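Local coordinates for EvdMO1 (Micromonospora carbonacea, PDB 5T39), which carries an N-terminal methyltransferase domain that binds S-adenosyl-L-homocysteine and probably transfers methyl groups from S-adenosylmethionine in everninomicin biosynthesis, at residues L104-F116 and T124-L136. Numbering follows the deposited sequence.
With SAH (S-adenosyl-L-homocysteine), chain B.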
ATOM      1  N   LEU A 104      -7.646  -1.619  -1.413  1.00  7.16           N
ATOM      2  CA  LEU A 104      -7.608  -2.918  -2.066  1.00  7.42           C
ATOM      3  C   LEU A 104      -6.586  -3.801  -1.371  1.00  7.48           C
ATOM      4  O   LEU A 104      -5.476  -3.352  -1.054  1.00  7.60           O
ATOM      5  CB  LEU A 104      -7.234  -2.778  -3.539  1.00  8.08           C
ATOM      6  CG  LEU A 104      -8.166  -1.875  -4.358  1.00  9.35           C
ATOM      7  CD1 LEU A 104      -7.728  -1.891  -5.800  1.00 10.45           C
ATOM      8  CD2 LEU A 104      -9.632  -2.288  -4.221  1.00 10.39           C
ATOM      9  N   GLU A 105      -6.944  -5.065  -1.162  1.00  7.25           N
ATOM     10  CA  GLU A 105      -6.067  -5.994  -0.468  1.00  7.93           C
ATOM     11  C   GLU A 105      -6.193  -7.362  -1.115  1.00  7.54           C
ATOM     12  O   GLU A 105      -7.296  -7.843  -1.366  1.00  8.34           O
ATOM     13  CB  GLU A 105      -6.406  -6.034   1.023  1.00  8.08           C
ATOM     14  CG  GLU A 105      -5.712  -7.139   1.809  1.00  8.29           C
ATOM     15  CD  GLU A 105      -4.219  -7.199   1.611  1.00  8.54           C
ATOM     16  OE1 GLU A 105      -3.684  -8.339   1.596  1.00  8.55           O
ATOM     17  OE2 GLU A 105      -3.575  -6.127   1.468  1.00  8.37           O
ATOM     18  N   GLY A 106      -5.060  -8.000  -1.381  1.00  7.73           N
ATOM     19  CA  GLY A 106      -5.045  -9.258  -2.093  1.00  8.67           C
ATOM     20  C   GLY A 106      -5.226 -10.511  -1.274  1.00  8.56           C
ATOM     21  O   GLY A 106      -5.564 -11.548  -1.851  1.00  9.54           O
ATOM     22  N   ARG A 107      -4.996 -10.462   0.038  1.00  8.24           N
ATOM     23  CA  ARG A 107      -5.075 -11.639   0.891  1.00  9.13           C
ATOM     24  C   ARG A 107      -6.324 -11.543   1.756  1.00  8.87           C
ATOM     25  O   ARG A 107      -6.485 -10.592   2.525  1.00  9.00           O
ATOM     26  CB  ARG A 107      -3.814 -11.760   1.745  1.00 10.29           C
ATOM     27  CG  ARG A 107      -2.613 -12.163   0.927  1.00 11.61           C
ATOM     28  CD  ARG A 107      -1.315 -12.224   1.728  1.00 12.12           C
ATOM     29  NE  ARG A 107      -0.235 -12.684   0.851  1.00 12.81           N
ATOM     30  CZ  ARG A 107      -0.032 -13.940   0.486  1.00 14.21           C
ATOM     31  NH1 ARG A 107      -0.764 -14.924   0.995  1.00 14.87           N
ATOM     32  NH2 ARG A 107       0.932 -14.207  -0.379  1.00 14.76           N
ATOM     33  N   GLU A 108      -7.206 -12.527   1.626  1.00 10.04           N
ATOM     34  CA  GLU A 108      -8.476 -12.472   2.337  1.00 10.85           C
ATOM     35  C   GLU A 108      -8.276 -12.384   3.844  1.00  9.79           C
ATOM     36  O   GLU A 108      -9.022 -11.677   4.525  1.00 10.03           O
ATOM     37  CB  GLU A 108      -9.328 -13.686   1.982  1.00 13.62           C
ATOM     38  CG  GLU A 108     -10.692 -13.675   2.642  1.00 17.75           C
ATOM     39  CD  GLU A 108     -11.558 -14.814   2.172  1.00 21.78           C
ATOM     40  OE1 GLU A 108     -11.037 -15.940   2.039  1.00 23.48           O
ATOM     41  OE2 GLU A 108     -12.760 -14.588   1.928  1.00 24.26           O
ATOM     42  N   GLU A 109      -7.280 -13.083   4.388  1.00  9.82           N
ATOM     43  CA  GLU A 109      -7.067 -13.053   5.831  0.91 10.91           C
ATOM     44  C   GLU A 109      -6.703 -11.654   6.309  1.00  9.97           C
ATOM     45  O   GLU A 109      -7.127 -11.227   7.389  1.00 11.16           O
ATOM     46  CB  GLU A 109      -5.984 -14.058   6.218  0.91 14.21           C
ATOM     47  CG  GLU A 109      -6.364 -15.505   5.956  0.91 17.84           C
ATOM     48  CD  GLU A 109      -5.971 -16.009   4.556  0.91 20.55           C
ATOM     49  OE1 GLU A 109      -5.634 -15.193   3.659  0.91 20.78           O
ATOM     50  OE2 GLU A 109      -5.992 -17.243   4.360  0.91 22.91           O
ATOM     51  N   ASN A 110      -5.905 -10.925   5.521  1.00  8.61           N
ATOM     52  CA  ASN A 110      -5.564  -9.553   5.877  1.00  8.39           C
ATOM     53  C   ASN A 110      -6.794  -8.669   5.785  1.00  7.88           C
ATOM     54  O   ASN A 110      -7.083  -7.874   6.690  1.00  8.28           O
ATOM     55  CB  ASN A 110      -4.484  -9.005   4.945  1.00  8.31           C
ATOM     56  CG  ASN A 110      -3.142  -9.684   5.116  1.00  8.70           C
ATOM     57  OD1 ASN A 110      -2.909 -10.425   6.072  1.00 10.36           O
ATOM     58  ND2 ASN A 110      -2.249  -9.433   4.179  1.00  9.17           N
ATOM     59  N   LEU A 111      -7.545  -8.816   4.692  1.00  7.99           N
ATOM     60  CA  LEU A 111      -8.747  -8.019   4.479  1.00  8.66           C
ATOM     61  C   LEU A 111      -9.723  -8.157   5.639  1.00  8.31           C
ATOM     62  O   LEU A 111     -10.325  -7.169   6.076  1.00  8.32           O
ATOM     63  CB  LEU A 111      -9.411  -8.451   3.171  1.00  9.59           C
ATOM     64  CG  LEU A 111     -10.791  -7.887   2.864  1.00 10.58           C
ATOM     65  CD1 LEU A 111     -10.718  -6.404   2.736  1.00 11.14           C
ATOM     66  CD2 LEU A 111     -11.333  -8.511   1.611  1.00 11.83           C
ATOM     67  N   ARG A 112      -9.908  -9.378   6.145  1.00  8.36           N
ATOM     68  CA  ARG A 112     -10.833  -9.562   7.261  1.00  9.00           C
ATOM     69  C   ARG A 112     -10.391  -8.778   8.487  1.00  8.10           C
ATOM     70  O   ARG A 112     -11.229  -8.239   9.219  1.00  8.61           O
ATOM     71  CB  ARG A 112     -10.979 -11.036   7.612  1.00 10.69           C
ATOM     72  CG  ARG A 112     -11.628 -11.884   6.535  1.00 13.12           C
ATOM     73  CD  ARG A 112     -12.910 -11.300   5.954  1.00 18.03           C
ATOM     74  NE  ARG A 112     -13.320 -12.074   4.787  1.00 21.55           N
ATOM     75  CZ  ARG A 112     -13.928 -11.572   3.717  1.00 22.78           C
ATOM     76  NH1 ARG A 112     -14.209 -10.279   3.644  1.00 22.47           N
ATOM     77  NH2 ARG A 112     -14.250 -12.369   2.706  1.00 23.71           N
ATOM     78  N   ARG A 113      -9.084  -8.718   8.738  1.00  7.97           N
ATOM     79  CA  ARG A 113      -8.562  -7.867   9.800  1.00  8.50           C
ATOM     80  C   ARG A 113      -8.876  -6.405   9.579  1.00  8.36           C
ATOM     81  O   ARG A 113      -9.336  -5.697  10.481  1.00  8.44           O
ATOM     82  CB  ARG A 113      -7.110  -8.130  10.180  1.00  9.11           C
ATOM     83  CG  ARG A 113      -6.779  -9.559  10.349  1.00  9.34           C
ATOM     84  CD  ARG A 113      -5.466  -9.771  11.101  1.00 10.01           C
ATOM     85  NE  ARG A 113      -5.006 -11.097  10.745  1.00 11.54           N
ATOM     86  CZ  ARG A 113      -4.233 -11.386   9.699  1.00 12.03           C
ATOM     87  NH1 ARG A 113      -3.648 -10.429   8.995  1.00 12.07           N
ATOM     88  NH2 ARG A 113      -4.013 -12.646   9.393  1.00 13.67           N
ATOM     89  N   ALA A 114      -8.593  -5.924   8.369  1.00  7.95           N
ATOM     90  CA  ALA A 114      -8.851  -4.530   8.034  1.00  8.05           C
ATOM     91  C   ALA A 114     -10.328  -4.190   8.186  1.00  8.15           C
ATOM     92  O   ALA A 114     -10.672  -3.122   8.695  1.00  8.47           O
ATOM     93  CB  ALA A 114      -8.368  -4.242   6.612  1.00  8.13           C
ATOM     94  N   GLU A 115     -11.220  -5.090   7.764  1.00  8.12           N
ATOM     95  CA  GLU A 115     -12.655  -4.836   7.898  1.00  8.68           C
ATOM     96  C   GLU A 115     -13.051  -4.729   9.365  1.00  8.85           C
ATOM     97  O   GLU A 115     -13.861  -3.877   9.735  1.00  9.81           O
ATOM     98  CB  GLU A 115     -13.451  -5.951   7.215  1.00  9.54           C
ATOM     99  CG  GLU A 115     -13.382  -5.912   5.699  1.00 10.61           C
ATOM    100  CD  GLU A 115     -14.029  -7.107   5.023  1.00 13.13           C
ATOM    101  OE1 GLU A 115     -13.919  -8.240   5.531  1.00 14.23           O
ATOM    102  OE2 GLU A 115     -14.645  -6.917   3.955  1.00 15.96           O
ATOM    103  N   PHE A 116     -12.490  -5.586  10.215  1.00  8.72           N
ATOM    104  CA  PHE A 116     -12.740  -5.506  11.650  1.00  8.82           C
ATOM    105  C   PHE A 116     -12.260  -4.169  12.208  1.00  8.87           C
ATOM    106  O   PHE A 116     -12.973  -3.509  12.970  1.00  9.40           O
ATOM    107  CB  PHE A 116     -12.038  -6.692  12.314  1.00  8.63           C
ATOM    108  CG  PHE A 116     -11.912  -6.614  13.809  1.00  8.70           C
ATOM    109  CD1 PHE A 116     -13.021  -6.701  14.633  1.00  9.36           C
ATOM    110  CD2 PHE A 116     -10.664  -6.501  14.392  1.00  9.83           C
ATOM    111  CE1 PHE A 116     -12.872  -6.685  16.016  1.00  9.34           C
ATOM    112  CE2 PHE A 116     -10.510  -6.485  15.758  1.00 10.31           C
ATOM    113  CZ  PHE A 116     -11.607  -6.572  16.571  1.00  9.77           C
ATOM    114  N   THR A 124     -16.716   4.948   8.415  1.00 16.07           N
ATOM    115  CA  THR A 124     -17.705   4.737   7.364  1.00 17.01           C
ATOM    116  C   THR A 124     -17.292   5.314   6.013  1.00 16.03           C
ATOM    117  O   THR A 124     -17.926   4.975   5.009  1.00 17.87           O
ATOM    118  CB  THR A 124     -19.047   5.341   7.787  1.00 19.55           C
ATOM    119  OG1 THR A 124     -18.871   6.743   8.015  1.00 20.78           O
ATOM    120  CG2 THR A 124     -19.567   4.690   9.064  1.00 20.33           C
ATOM    121  N   ASN A 125     -16.264   6.170   5.959  1.00 13.84           N
ATOM    122  CA  ASN A 125     -15.764   6.721   4.705  1.00 13.76           C
ATOM    123  C   ASN A 125     -14.699   5.834   4.059  1.00 12.85           C
ATOM    124  O   ASN A 125     -13.985   6.286   3.160  1.00 13.29           O
ATOM    125  CB  ASN A 125     -15.252   8.146   4.922  1.00 14.06           C
ATOM    126  CG  ASN A 125     -14.191   8.240   5.993  1.00 13.75           C
ATOM    127  OD1 ASN A 125     -14.136   7.418   6.912  1.00 14.35           O
ATOM    128  ND2 ASN A 125     -13.354   9.268   5.898  1.00 14.73           N
ATOM    129  N   VAL A 126     -14.595   4.580   4.494  1.00 11.94           N
ATOM    130  CA  VAL A 126     -13.678   3.594   3.935  1.00 11.20           C
ATOM    131  C   VAL A 126     -14.486   2.466   3.318  1.00 10.72           C
ATOM    132  O   VAL A 126     -15.448   1.976   3.919  1.00 11.83           O
ATOM    133  CB  VAL A 126     -12.759   3.031   5.042  1.00 11.78           C
ATOM    134  CG1 VAL A 126     -11.936   1.863   4.541  1.00 11.79           C
ATOM    135  CG2 VAL A 126     -11.869   4.115   5.614  1.00 12.56           C
ATOM    136  N   GLU A 127     -14.082   2.042   2.128  1.00  9.90           N
ATOM    137  CA  GLU A 127     -14.506   0.775   1.555  1.00  9.52           C
ATOM    138  C   GLU A 127     -13.265  -0.064   1.337  1.00  9.30           C
ATOM    139  O   GLU A 127     -12.263   0.446   0.828  1.00  9.68           O
ATOM    140  CB  GLU A 127     -15.215   0.953   0.201  1.00 11.22           C
ATOM    141  CG  GLU A 127     -15.691  -0.380  -0.351  1.00 13.54           C
ATOM    142  CD  GLU A 127     -16.356  -0.340  -1.709  1.00 15.67           C
ATOM    143  OE1 GLU A 127     -16.421   0.727  -2.333  1.00 17.11           O
ATOM    144  OE2 GLU A 127     -16.793  -1.418  -2.167  1.00 17.48           O
ATOM    145  N   LEU A 128     -13.329  -1.339   1.707  1.00  8.69           N
ATOM    146  CA  LEU A 128     -12.259  -2.293   1.487  1.00  9.00           C
ATOM    147  C   LEU A 128     -12.757  -3.370   0.541  1.00  8.90           C
ATOM    148  O   LEU A 128     -13.907  -3.814   0.657  1.00 10.14           O
ATOM    149  CB  LEU A 128     -11.836  -2.927   2.810  1.00  9.23           C
ATOM    150  CG  LEU A 128     -11.156  -1.978   3.799  1.00 10.64           C
ATOM    151  CD1 LEU A 128     -11.227  -2.514   5.203  1.00 11.42           C
ATOM    152  CD2 LEU A 128      -9.702  -1.769   3.391  1.00 13.42           C
ATOM    153  N   ARG A 129     -11.891  -3.817  -0.368  1.00  8.53           N
ATOM    154  CA  ARG A 129     -12.255  -4.848  -1.322  1.00  9.01           C
ATOM    155  C   ARG A 129     -11.085  -5.785  -1.541  1.00  8.83           C
ATOM    156  O   ARG A 129      -9.926  -5.352  -1.586  1.00  9.00           O
ATOM    157  CB  ARG A 129     -12.598  -4.277  -2.695  1.00 11.37           C
ATOM    158  CG  ARG A 129     -13.788  -3.392  -2.778  1.00 13.42           C
ATOM    159  CD  ARG A 129     -14.068  -3.039  -4.218  1.00 14.96           C
ATOM    160  NE  ARG A 129     -14.963  -1.911  -4.268  1.00 17.00           N
ATOM    161  CZ  ARG A 129     -15.107  -1.124  -5.319  1.00 18.42           C
ATOM    162  NH1 ARG A 129     -14.419  -1.350  -6.440  1.00 18.92           N
ATOM    163  NH2 ARG A 129     -15.938  -0.100  -5.245  1.00 20.51           N
ATOM    164  N   ILE A 130     -11.398  -7.065  -1.704  1.00  8.76           N
ATOM    165  CA  ILE A 130     -10.411  -8.011  -2.186  1.00  8.92           C
ATOM    166  C   ILE A 130     -10.084  -7.668  -3.632  1.00 10.04           C
ATOM    167  O   ILE A 130     -10.969  -7.332  -4.429  1.00 12.53           O
ATOM    168  CB  ILE A 130     -10.952  -9.447  -2.059  1.00 10.87           C
ATOM    169  CG1 ILE A 130      -9.818 -10.462  -2.164  1.00 12.01           C
ATOM    170  CG2 ILE A 130     -12.048  -9.728  -3.100  1.00 13.29           C
ATOM    171  CD1 ILE A 130      -9.051 -10.627  -0.879  1.00 12.76           C
ATOM    172  N   ALA A 131      -8.808  -7.746  -3.986  1.00  9.00           N
ATOM    173  CA  ALA A 131      -8.384  -7.533  -5.361  1.00  9.01           C
ATOM    174  C   ALA A 131      -6.939  -7.981  -5.492  1.00  9.08           C
ATOM    175  O   ALA A 131      -6.134  -7.804  -4.576  1.00 10.43           O
ATOM    176  CB  ALA A 131      -8.488  -6.058  -5.764  1.00 11.21           C
ATOM    177  N   ASP A 132      -6.606  -8.497  -6.668  1.00  8.54           N
ATOM    178  CA  ASP A 132      -5.225  -8.771  -7.051  1.00  8.89           C
ATOM    179  C   ASP A 132      -4.836  -7.677  -8.032  1.00  8.44           C
ATOM    180  O   ASP A 132      -5.354  -7.630  -9.144  1.00  8.93           O
ATOM    181  CB  ASP A 132      -5.138 -10.140  -7.720  1.00  9.66           C
ATOM    182  CG  ASP A 132      -3.736 -10.490  -8.188  1.00 10.34           C
ATOM    183  OD1 ASP A 132      -2.841  -9.616  -8.194  1.00  9.69           O
ATOM    184  OD2 ASP A 132      -3.532 -11.665  -8.558  1.00 12.13           O
ATOM    185  N   VAL A 133      -3.939  -6.785  -7.618  1.00  8.09           N
ATOM    186  CA  VAL A 133      -3.585  -5.661  -8.478  1.00  8.34           C
ATOM    187  C   VAL A 133      -2.933  -6.099  -9.782  1.00  9.06           C
ATOM    188  O   VAL A 133      -2.875  -5.304 -10.718  1.00 10.74           O
ATOM    189  CB  VAL A 133      -2.711  -4.599  -7.767  1.00  8.82           C
ATOM    190  CG1 VAL A 133      -3.425  -4.034  -6.554  1.00  9.36           C
ATOM    191  CG2 VAL A 133      -1.330  -5.146  -7.425  1.00  9.28           C
ATOM    192  N   GLU A 134      -2.412  -7.326  -9.856  1.00  9.11           N
ATOM    193  CA  GLU A 134      -1.797  -7.815 -11.081  1.00 10.76           C
ATOM    194  C   GLU A 134      -2.825  -8.219 -12.129  1.00 11.23           C
ATOM    195  O   GLU A 134      -2.463  -8.340 -13.300  1.00 13.04           O
ATOM    196  CB  GLU A 134      -0.858  -9.007 -10.790  1.00 11.49           C
ATOM    197  CG  GLU A 134       0.238  -8.748  -9.763  1.00 11.54           C
ATOM    198  CD  GLU A 134       1.311  -9.842  -9.724  1.00 11.68           C
ATOM    199  OE1 GLU A 134       1.147 -10.880  -9.004  1.00 11.22           O
ATOM    200  OE2 GLU A 134       2.336  -9.639 -10.413  1.00 11.59           O
ATOM    201  N   THR A 135      -4.089  -8.432 -11.750  1.00 11.24           N
ATOM    202  CA  THR A 135      -5.112  -8.852 -12.702  1.00 13.26           C
ATOM    203  C   THR A 135      -6.334  -7.948 -12.746  1.00 12.47           C
ATOM    204  O   THR A 135      -7.104  -8.030 -13.704  1.00 13.89           O
ATOM    205  CB  THR A 135      -5.577 -10.288 -12.410  1.00 15.45           C
ATOM    206  OG1 THR A 135      -6.175 -10.325 -11.116  1.00 16.53           O
ATOM    207  CG2 THR A 135      -4.408 -11.266 -12.455  1.00 16.87           C
ATOM    208  N   LEU A 136      -6.515  -7.073 -11.767  1.00 11.52           N
ATOM    209  CA  LEU A 136      -7.680  -6.205 -11.719  1.00 10.97           C
ATOM    210  C   LEU A 136      -7.713  -5.263 -12.917  1.00 10.97           C
ATOM    211  O   LEU A 136      -6.688  -4.694 -13.306  1.00 11.75           O
ATOM    212  CB  LEU A 136      -7.587  -5.378 -10.445  1.00 11.83           C
ATOM    213  CG  LEU A 136      -8.649  -4.316 -10.207  1.00 12.97           C
ATOM    214  CD1 LEU A 136     -10.006  -4.947 -10.007  1.00 14.73           C
ATOM    215  CD2 LEU A 136      -8.269  -3.463  -9.006  1.00 13.30           C
TER
HETATM  216  N   SAH B 301       0.716  -0.929   2.340  1.00 10.59           N
HETATM  217  CA  SAH B 301       1.041  -1.463   3.660  1.00 11.32           C
HETATM  218  CB  SAH B 301       1.270  -2.965   3.634  1.00 11.06           C
HETATM  219  CG  SAH B 301       2.437  -3.396   2.751  1.00 10.67           C
HETATM  220  SD  SAH B 301       2.735  -5.181   2.843  1.00 10.77           S
HETATM  221  C   SAH B 301       2.283  -0.779   4.196  1.00 13.39           C
HETATM  222  O   SAH B 301       2.662  -0.989   5.354  1.00 17.21           O
HETATM  223  OXT SAH B 301       2.914  -0.027   3.456  1.00 12.03           O
HETATM  224  C5' SAH B 301       2.021  -5.658   1.248  1.00  9.59           C
HETATM  225  C4' SAH B 301       0.497  -5.752   1.240  1.00  8.83           C
HETATM  226  O4' SAH B 301       0.084  -5.861  -0.123  1.00  8.86           O
HETATM  227  C3' SAH B 301      -0.032  -6.972   1.977  1.00  8.65           C
HETATM  228  O3' SAH B 301      -1.239  -6.702   2.661  1.00  9.03           O
HETATM  229  C2' SAH B 301      -0.233  -7.957   0.837  1.00  8.43           C
HETATM  230  O2' SAH B 301      -1.137  -9.023   1.074  1.00  8.77           O
HETATM  231  C1' SAH B 301      -0.687  -7.032  -0.281  1.00  8.26           C
HETATM  232  N9  SAH B 301      -0.471  -7.548  -1.631  1.00  8.06           N
HETATM  233  C8  SAH B 301       0.642  -8.190  -2.109  1.00  8.96           C
HETATM  234  N7  SAH B 301       0.484  -8.479  -3.415  1.00  9.09           N
HETATM  235  C5  SAH B 301      -0.749  -8.026  -3.768  1.00  7.84           C
HETATM  236  C6  SAH B 301      -1.459  -8.060  -4.966  1.00  8.02           C
HETATM  237  N6  SAH B 301      -0.997  -8.625  -6.079  1.00  8.56           N
HETATM  238  N1  SAH B 301      -2.696  -7.491  -4.997  1.00  8.35           N
HETATM  239  C2  SAH B 301      -3.221  -6.924  -3.871  1.00  8.56           C
HETATM  240  N3  SAH B 301      -2.577  -6.886  -2.668  1.00  8.30           N
HETATM  241  C4  SAH B 301      -1.345  -7.433  -2.661  1.00  7.87           C
HETATM  242  O   HOH W   1     -14.687  -6.437   1.314  1.00 19.16           O
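Leu111 of helix 108-121 sets its two methyls on the helix-facing side of strand 126-130: its side chain and that of Leu128 run past each other in opposite directions, CD1 3.7 Å from Leu128 CB, while CD2 rests 3.8 Å from CB of Ile130, whose side chain crosses at about a right angle. Leu128 in turn reaches the helix, its CD1 lying 3.6 Å from CB of Ala114, where a small residue lets helix and strand pack closely. Ile130 sends CG1 anti to its backbone N (chi1 -163°), turning this branch toward the turn, where CD1 packs 3.6 Å from Glu108 N. A water bridges helix and strand, donating to both Glu115 OE2 and Leu128 O.

The two strands pair in parallel: Glu105 N binds Arg129 O and Glu105 O receives Ala131 N, each at 3.0 Å. On the other sheet face Leu104 lies alongside Arg129 and crosses Leu136, CD1 to CD2 3.6 Å.

The C-terminal end of strand 100-105 and the loop after strand 126-130 hold S-adenosyl-L-homocysteine. The Glu105 carboxylate accepts both ribose hydroxyls, O2' on OE1 and O3' on OE2, as is characteristic of Rossmann-like methyltransferases; Arg107 N and Asn110 ND2 hold OE1 from opposite faces. Gly106 leaves room for adenine, whose N6 donates to Asp132 OD1 and whose N1 accepts from Val133 N.

This beta-alpha-beta unit forms one margin of the seven-stranded sheet: strand 126-130 is outermost, strand 100-105 separates it from strand 78-82, and Phe116 packs the helix against helix 24-33.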